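Hypothetical protein Atu1826 (Agrobacterium tumefaciens, PDB 2I3D) is of unknown function but has the alpha/beta-hydrolase fold and is probably a hydrolase related to the S15 family of X-Pro dipeptidyl-peptidases. Local coordinates at residues R38-I52 with L71-F85. Sequence-based numbering, arbitrary orientation. Where two conformers were deposited one is given.
Sequences RYQPSKEKSAPIAII and LFYLFQKRGFTTLRF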
loop_
_atom_site.group_PDB
_atom_site.type_symbol
_atom_site.label_atom_id
_atom_site.label_comp_id
_atom_site.label_asym_id
_atom_site.label_seq_id
_atom_site.Cartn_x
_atom_site.Cartn_y
_atom_site.Cartn_z
ATOM N N ARG B 38 5.312 -0.622 15.324
ATOM C CA ARG B 38 4.006 -0.994 15.852
ATOM C C ARG B 38 4.161 -2.380 16.422
ATOM O O ARG B 38 4.610 -3.303 15.724
ATOM C CB ARG B 38 2.927 -1.000 14.751
ATOM C CG ARG B 38 2.700 0.369 14.117
ATOM C CD ARG B 38 2.144 1.371 15.139
ATOM N NE ARG B 38 1.926 2.683 14.544
ATOM C CZ ARG B 38 2.731 3.736 14.677
ATOM N NH1 ARG B 38 3.831 3.669 15.411
ATOM N NH2 ARG B 38 2.428 4.874 14.079
ATOM N N TYR B 39 3.782 -2.529 17.682
ATOM C CA TYR B 39 4.122 -3.672 18.507
ATOM C C TYR B 39 2.909 -4.221 19.220
ATOM O O TYR B 39 2.189 -3.474 19.882
ATOM C CB TYR B 39 5.149 -3.189 19.521
ATOM C CG TYR B 39 5.389 -4.054 20.725
ATOM C CD1 TYR B 39 5.910 -5.344 20.614
ATOM C CD2 TYR B 39 5.169 -3.534 22.018
ATOM C CE1 TYR B 39 6.172 -6.124 21.779
ATOM C CE2 TYR B 39 5.441 -4.283 23.156
ATOM C CZ TYR B 39 5.937 -5.568 23.037
ATOM O OH TYR B 39 6.187 -6.294 24.191
ATOM N N GLN B 40 2.674 -5.524 19.086
ATOM C CA GLN B 40 1.597 -6.212 19.823
ATOM C C GLN B 40 2.141 -7.437 20.535
ATOM O O GLN B 40 2.393 -8.474 19.892
ATOM C CB GLN B 40 0.457 -6.665 18.914
ATOM C CG GLN B 40 -0.242 -5.564 18.133
ATOM C CD GLN B 40 -1.393 -4.937 18.898
ATOM O OE1 GLN B 40 -1.902 -3.869 18.515
ATOM N NE2 GLN B 40 -1.818 -5.595 19.987
ATOM N N PRO B 41 2.297 -7.351 21.874
ATOM C CA PRO B 41 2.816 -8.530 22.555
ATOM C C PRO B 41 1.779 -9.649 22.654
ATOM O O PRO B 41 0.571 -9.393 22.722
ATOM C CB PRO B 41 3.189 -8.004 23.952
ATOM C CG PRO B 41 2.227 -6.876 24.190
ATOM C CD PRO B 41 2.010 -6.242 22.808
ATOM N N SER B 42 2.257 -10.881 22.671
ATOM C CA SER B 42 1.369 -12.011 22.870
ATOM C C SER B 42 0.766 -12.062 24.273
ATOM O O SER B 42 1.440 -11.736 25.280
ATOM C CB SER B 42 2.095 -13.332 22.634
ATOM O OG SER B 42 1.175 -14.417 22.787
ATOM N N LYS B 43 -0.494 -12.507 24.311
ATOM C CA LYS B 43 -1.188 -12.862 25.550
ATOM C C LYS B 43 -0.534 -14.059 26.249
ATOM O O LYS B 43 -0.862 -14.347 27.395
ATOM C CB LYS B 43 -2.648 -13.211 25.254
ATOM C CG LYS B 43 -3.420 -12.129 24.509
ATOM C CD LYS B 43 -4.941 -12.253 24.720
ATOM C CE LYS B 43 -5.649 -12.957 23.552
ATOM N NZ LYS B 43 -5.855 -12.012 22.393
ATOM N N GLU B 44 0.364 -14.763 25.568
ATOM C CA GLU B 44 0.859 -16.041 26.070
ATOM C C GLU B 44 2.320 -15.981 26.497
ATOM O O GLU B 44 3.040 -15.001 26.187
ATOM C CB GLU B 44 0.582 -17.173 25.063
ATOM C CG GLU B 44 -0.892 -17.228 24.551
ATOM C CD GLU B 44 -1.322 -18.615 24.024
ATOM O OE1 GLU B 44 -0.850 -19.644 24.588
ATOM O OE2 GLU B 44 -2.147 -18.677 23.062
ATOM N N LYS B 45 2.757 -17.039 27.189
ATOM C CA LYS B 45 4.092 -17.044 27.795
ATOM C C LYS B 45 5.116 -17.806 26.957
ATOM O O LYS B 45 4.893 -18.927 26.492
ATOM C CB LYS B 45 4.071 -17.523 29.261
ATOM C CG LYS B 45 3.236 -16.638 30.232
ATOM C CD LYS B 45 3.619 -15.146 30.207
ATOM C CE LYS B 45 4.950 -14.863 30.921
ATOM N NZ LYS B 45 4.802 -14.771 32.405
ATOM N N SER B 46 6.255 -17.154 26.735
ATOM C CA SER B 46 7.274 -17.688 25.814
ATOM C C SER B 46 6.744 -17.678 24.372
ATOM O O SER B 46 7.175 -18.499 23.562
ATOM C CB SER B 46 7.685 -19.136 26.183
ATOM O OG SER B 46 8.479 -19.233 27.374
ATOM N N ALA B 47 5.787 -16.798 24.056
ATOM C CA ALA B 47 5.199 -16.803 22.699
ATOM C C ALA B 47 6.280 -16.492 21.653
ATOM O O ALA B 47 7.191 -15.696 21.906
ATOM C CB ALA B 47 4.050 -15.826 22.577
ATOM N N PRO B 48 6.163 -17.104 20.457
ATOM C CA PRO B 48 7.154 -16.823 19.432
ATOM C C PRO B 48 7.018 -15.378 18.975
ATOM O O PRO B 48 5.941 -14.797 19.104
ATOM C CB PRO B 48 6.757 -17.768 18.298
ATOM C CG PRO B 48 5.267 -17.950 18.450
ATOM C CD PRO B 48 5.107 -18.011 19.976
ATOM N N ILE B 49 8.124 -14.824 18.478
ATOM C CA ILE B 49 8.170 -13.465 17.936
ATOM C C ILE B 49 8.059 -13.474 16.400
ATOM O O ILE B 49 8.676 -14.284 15.723
ATOM C CB ILE B 49 9.454 -12.734 18.361
ATOM C CG1 ILE B 49 9.424 -12.508 19.890
ATOM C CG2 ILE B 49 9.598 -11.380 17.651
ATOM C CD1 ILE B 49 10.788 -12.280 20.536
ATOM N N ALA B 50 7.303 -12.525 15.870
ATOM C CA ALA B 50 7.258 -12.347 14.422
ATOM C C ALA B 50 7.705 -10.919 14.101
ATOM O O ALA B 50 7.208 -9.974 14.720
ATOM C CB ALA B 50 5.853 -12.604 13.884
ATOM N N ILE B 51 8.645 -10.767 13.171
ATOM C CA ILE B 51 9.110 -9.449 12.697
ATOM C C ILE B 51 8.680 -9.310 11.233
ATOM O O ILE B 51 8.946 -10.225 10.420
ATOM C CB ILE B 51 10.663 -9.351 12.751
ATOM C CG1 ILE B 51 11.171 -9.687 14.178
ATOM C CG2 ILE B 51 11.154 -7.989 12.317
ATOM C CD1 ILE B 51 10.790 -8.689 15.316
ATOM N N ILE B 52 8.069 -8.180 10.896
ATOM C CA ILE B 52 7.517 -7.965 9.543
ATOM C C ILE B 52 8.263 -6.805 8.875
ATOM O O ILE B 52 8.334 -5.697 9.485
ATOM C CB ILE B 52 5.988 -7.624 9.590
ATOM C CG1 ILE B 52 5.264 -8.446 10.667
ATOM C CG2 ILE B 52 5.374 -7.771 8.173
ATOM C CD1 ILE B 52 5.246 -9.954 10.433
ATOM N N LEU B 71 0.189 -9.063 7.004
ATOM C CA LEU B 71 1.099 -10.060 7.542
ATOM C C LEU B 71 1.203 -9.894 9.058
ATOM O O LEU B 71 1.150 -10.870 9.804
ATOM C CB LEU B 71 2.495 -9.941 6.909
ATOM C CG LEU B 71 2.596 -10.421 5.441
ATOM C CD1 LEU B 71 3.836 -9.870 4.739
ATOM C CD2 LEU B 71 2.570 -12.004 5.386
ATOM N N PHE B 72 1.412 -8.643 9.499
ATOM C CA PHE B 72 1.414 -8.356 10.927
ATOM C C PHE B 72 0.158 -8.940 11.609
ATOM O O PHE B 72 0.250 -9.661 12.626
ATOM C CB PHE B 72 1.494 -6.850 11.111
ATOM C CG PHE B 72 1.485 -6.403 12.541
ATOM C CD1 PHE B 72 2.682 -6.048 13.176
ATOM C CD2 PHE B 72 0.272 -6.267 13.240
ATOM C CE1 PHE B 72 2.679 -5.573 14.506
ATOM C CE2 PHE B 72 0.246 -5.795 14.558
ATOM C CZ PHE B 72 1.458 -5.450 15.206
ATOM N N TYR B 73 -1.018 -8.630 11.055
ATOM C CA TYR B 73 -2.267 -9.080 11.657
ATOM C C TYR B 73 -2.392 -10.621 11.690
ATOM O O TYR B 73 -2.877 -11.175 12.676
ATOM C CB TYR B 73 -3.430 -8.470 10.885
ATOM C CG TYR B 73 -4.775 -8.667 11.524
ATOM C CD1 TYR B 73 -5.108 -8.029 12.725
ATOM C CD2 TYR B 73 -5.717 -9.478 10.919
ATOM C CE1 TYR B 73 -6.372 -8.218 13.310
ATOM C CE2 TYR B 73 -6.972 -9.678 11.494
ATOM C CZ TYR B 73 -7.276 -9.054 12.681
ATOM O OH TYR B 73 -8.542 -9.278 13.182
ATOM N N LEU B 74 -1.920 -11.312 10.639
ATOM C CA LEU B 74 -1.879 -12.777 10.627
ATOM C C LEU B 74 -1.124 -13.353 11.827
ATOM O O LEU B 74 -1.633 -14.249 12.553
ATOM C CB LEU B 74 -1.220 -13.256 9.330
ATOM C CG LEU B 74 -1.010 -14.775 9.266
ATOM C CD1 LEU B 74 -2.337 -15.535 9.555
ATOM C CD2 LEU B 74 -0.479 -15.106 7.832
ATOM N N PHE B 75 0.099 -12.889 12.024
ATOM C CA PHE B 75 0.880 -13.410 13.144
ATOM C C PHE B 75 0.257 -13.043 14.490
ATOM O O PHE B 75 0.230 -13.873 15.405
ATOM C CB PHE B 75 2.331 -12.962 13.035
ATOM C CG PHE B 75 3.097 -13.705 11.973
ATOM C CD1 PHE B 75 3.692 -14.959 12.256
ATOM C CD2 PHE B 75 3.186 -13.195 10.653
ATOM C CE1 PHE B 75 4.411 -15.668 11.244
ATOM C CE2 PHE B 75 3.906 -13.896 9.619
ATOM C CZ PHE B 75 4.500 -15.144 9.907
ATOM N N GLN B 76 -0.247 -11.822 14.578
ATOM C CA GLN B 76 -0.942 -11.322 15.773
ATOM C C GLN B 76 -2.044 -12.294 16.163
ATOM O O GLN B 76 -2.140 -12.779 17.300
ATOM C CB GLN B 76 -1.594 -9.946 15.473
ATOM C CG GLN B 76 -2.351 -9.367 16.691
ATOM C CD GLN B 76 -2.861 -7.943 16.508
ATOM O OE1 GLN B 76 -2.569 -7.258 15.529
ATOM N NE2 GLN B 76 -3.634 -7.489 17.487
ATOM N N LYS B 77 -2.909 -12.566 15.192
ATOM C CA LYS B 77 -4.062 -13.428 15.430
ATOM C C LYS B 77 -3.669 -14.851 15.810
ATOM O O LYS B 77 -4.478 -15.532 16.434
ATOM C CB LYS B 77 -4.963 -13.518 14.205
ATOM C CG LYS B 77 -5.714 -12.275 13.802
ATOM C CD LYS B 77 -6.604 -12.639 12.560
ATOM C CE LYS B 77 -5.724 -13.074 11.353
ATOM N NZ LYS B 77 -6.287 -14.115 10.419
ATOM N N ARG B 78 -2.474 -15.310 15.410
ATOM C CA ARG B 78 -2.017 -16.668 15.748
ATOM C C ARG B 78 -1.169 -16.736 17.050
ATOM O O ARG B 78 -0.478 -17.741 17.311
ATOM C CB ARG B 78 -1.292 -17.318 14.564
ATOM C CG ARG B 78 -2.191 -17.583 13.364
ATOM C CD ARG B 78 -3.458 -18.334 13.723
ATOM N NE ARG B 78 -4.183 -18.711 12.510
ATOM C CZ ARG B 78 -5.177 -18.023 11.941
ATOM N NH1 ARG B 78 -5.626 -16.901 12.492
ATOM N NH2 ARG B 78 -5.732 -18.473 10.806
ATOM N N GLY B 79 -1.228 -15.669 17.848
ATOM C CA GLY B 79 -0.593 -15.636 19.179
ATOM C C GLY B 79 0.869 -15.240 19.236
ATOM O O GLY B 79 1.516 -15.387 20.281
ATOM N N PHE B 80 1.413 -14.735 18.130
ATOM C CA PHE B 80 2.804 -14.284 18.124
ATOM C C PHE B 80 2.930 -12.897 18.777
ATOM O O PHE B 80 2.038 -12.046 18.657
ATOM C CB PHE B 80 3.331 -14.133 16.683
ATOM C CG PHE B 80 3.708 -15.438 16.005
ATOM C CD1 PHE B 80 2.725 -16.352 15.644
ATOM C CD2 PHE B 80 5.045 -15.722 15.701
ATOM C CE1 PHE B 80 3.070 -17.554 15.005
ATOM C CE2 PHE B 80 5.406 -16.917 15.078
ATOM C CZ PHE B 80 4.417 -17.826 14.710
ATOM N N THR B 81 4.044 -12.661 19.459
ATOM C CA THR B 81 4.451 -11.290 19.785
ATOM C C THR B 81 4.953 -10.708 18.463
ATOM O O THR B 81 5.859 -11.271 17.842
ATOM C CB THR B 81 5.574 -11.292 20.834
ATOM O OG1 THR B 81 4.996 -11.668 22.093
ATOM C CG2 THR B 81 6.268 -9.920 20.938
ATOM N N THR B 82 4.393 -9.580 18.044
ATOM C CA THR B 82 4.571 -9.154 16.644
ATOM C C THR B 82 5.040 -7.726 16.562
ATOM O O THR B 82 4.507 -6.861 17.262
ATOM C CB THR B 82 3.247 -9.364 15.766
ATOM O OG1 THR B 82 2.703 -10.656 16.038
ATOM C CG2 THR B 82 3.529 -9.252 14.278
ATOM N N LEU B 83 6.026 -7.468 15.700
ATOM C CA LEU B 83 6.528 -6.106 15.476
ATOM C C LEU B 83 6.650 -5.852 13.984
ATOM O O LEU B 83 7.241 -6.674 13.297
ATOM C CB LEU B 83 7.913 -5.939 16.126
ATOM C CG LEU B 83 8.607 -4.596 15.892
ATOM C CD1 LEU B 83 7.904 -3.464 16.679
ATOM C CD2 LEU B 83 10.052 -4.709 16.267
ATOM N N ARG B 84 6.066 -4.765 13.474
ATOM C CA ARG B 84 6.466 -4.207 12.190
ATOM C C ARG B 84 7.095 -2.851 12.479
ATOM O O ARG B 84 6.786 -2.202 13.481
ATOM C CB ARG B 84 5.300 -4.062 11.203
ATOM C CG ARG B 84 4.112 -3.187 11.732
ATOM C CD ARG B 84 2.926 -3.273 10.744
ATOM N NE ARG B 84 2.011 -2.136 10.869
ATOM C CZ ARG B 84 1.052 -2.031 11.794
ATOM N NH1 ARG B 84 0.862 -2.983 12.708
ATOM N NH2 ARG B 84 0.277 -0.958 11.798
ATOM N N PHE B 85 7.991 -2.416 11.616
ATOM C CA PHE B 85 8.621 -1.100 11.834
ATOM C C PHE B 85 9.104 -0.483 10.525
ATOM O O PHE B 85 9.261 -1.171 9.523
ATOM C CB PHE B 85 9.811 -1.251 12.808
ATOM C CG PHE B 85 11.018 -1.930 12.203
ATOM C CD1 PHE B 85 12.054 -1.164 11.653
ATOM C CD2 PHE B 85 11.101 -3.335 12.146
ATOM C CE1 PHE B 85 13.157 -1.778 11.048
ATOM C CE2 PHE B 85 12.215 -3.953 11.524
ATOM C CZ PHE B 85 13.230 -3.167 10.992
HETATM O O HOH W 1 6.733 -13.323 23.226
HETATM O O HOH W 2 7.459 -3.246 8.538
#
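Strand 81-85 is gripped along both edges, by Arg-38 and Gln-40 on one and by residues 48-52 on the other. The first edge is antiparallel: Arg-38 pairs with Arg-84 and Gln-40 with Thr-82 through two backbone hydrogen bonds each. The second is parallel, the bonds running from Thr-81 N to Pro-48 O, then Ala-50 N to Thr-81 O, Leu-83 N to Ala-50 O and Ile-52 N to Leu-83 O.

Hydroxyl groups pin the loop joining strands 33-40 and 49-53, which flank strand 81-85. Threonine suits position 81 because its OG1 can accept from Ser-42 N (2.9 Å) while hydrogen-bonding a water that donates to Ala-47 O. Ser-42 OG donates to Gly-79 O (2.7 Å) while accepting from Glu-44 N in an ST turn. Gly-79 is the C-prime residue of the Schellman motif ending helix 66-77, where glycine readily tolerates the positive phi (86°).

Much of the packing between strand 49-52 and the helix is apolar. Small Ala-50 lets its CB sit 3.5 Å from Phe-75 CG, and branched Ile-52 spreads CG2 to Leu-71 and CD1 to Phe-75. At the turn after the helix, the Phe-80 ring is sandwiched: Pro-48 CG makes a CH-pi contact on one face, and Phe-75 CD1 lies over the other.

Beside this patch, flat groups meet longer polar side chains. A chi1 of 179° swings the Phe-72 ring toward strand 38-40, where Gln-40 CG meets its edge, 3.4 Å from Phe-72 CZ; Arg-84 NH1 lies over one face. Arg-38 CB sits over one face of the Arg-84 guanidinium, toward its rim.

Strand 49-53, helix 66-77 and strand 81-85 form a beta-alpha-beta crossover, flanked by antiparallel strand 33-40, as in the alpha/beta-hydrolase fold.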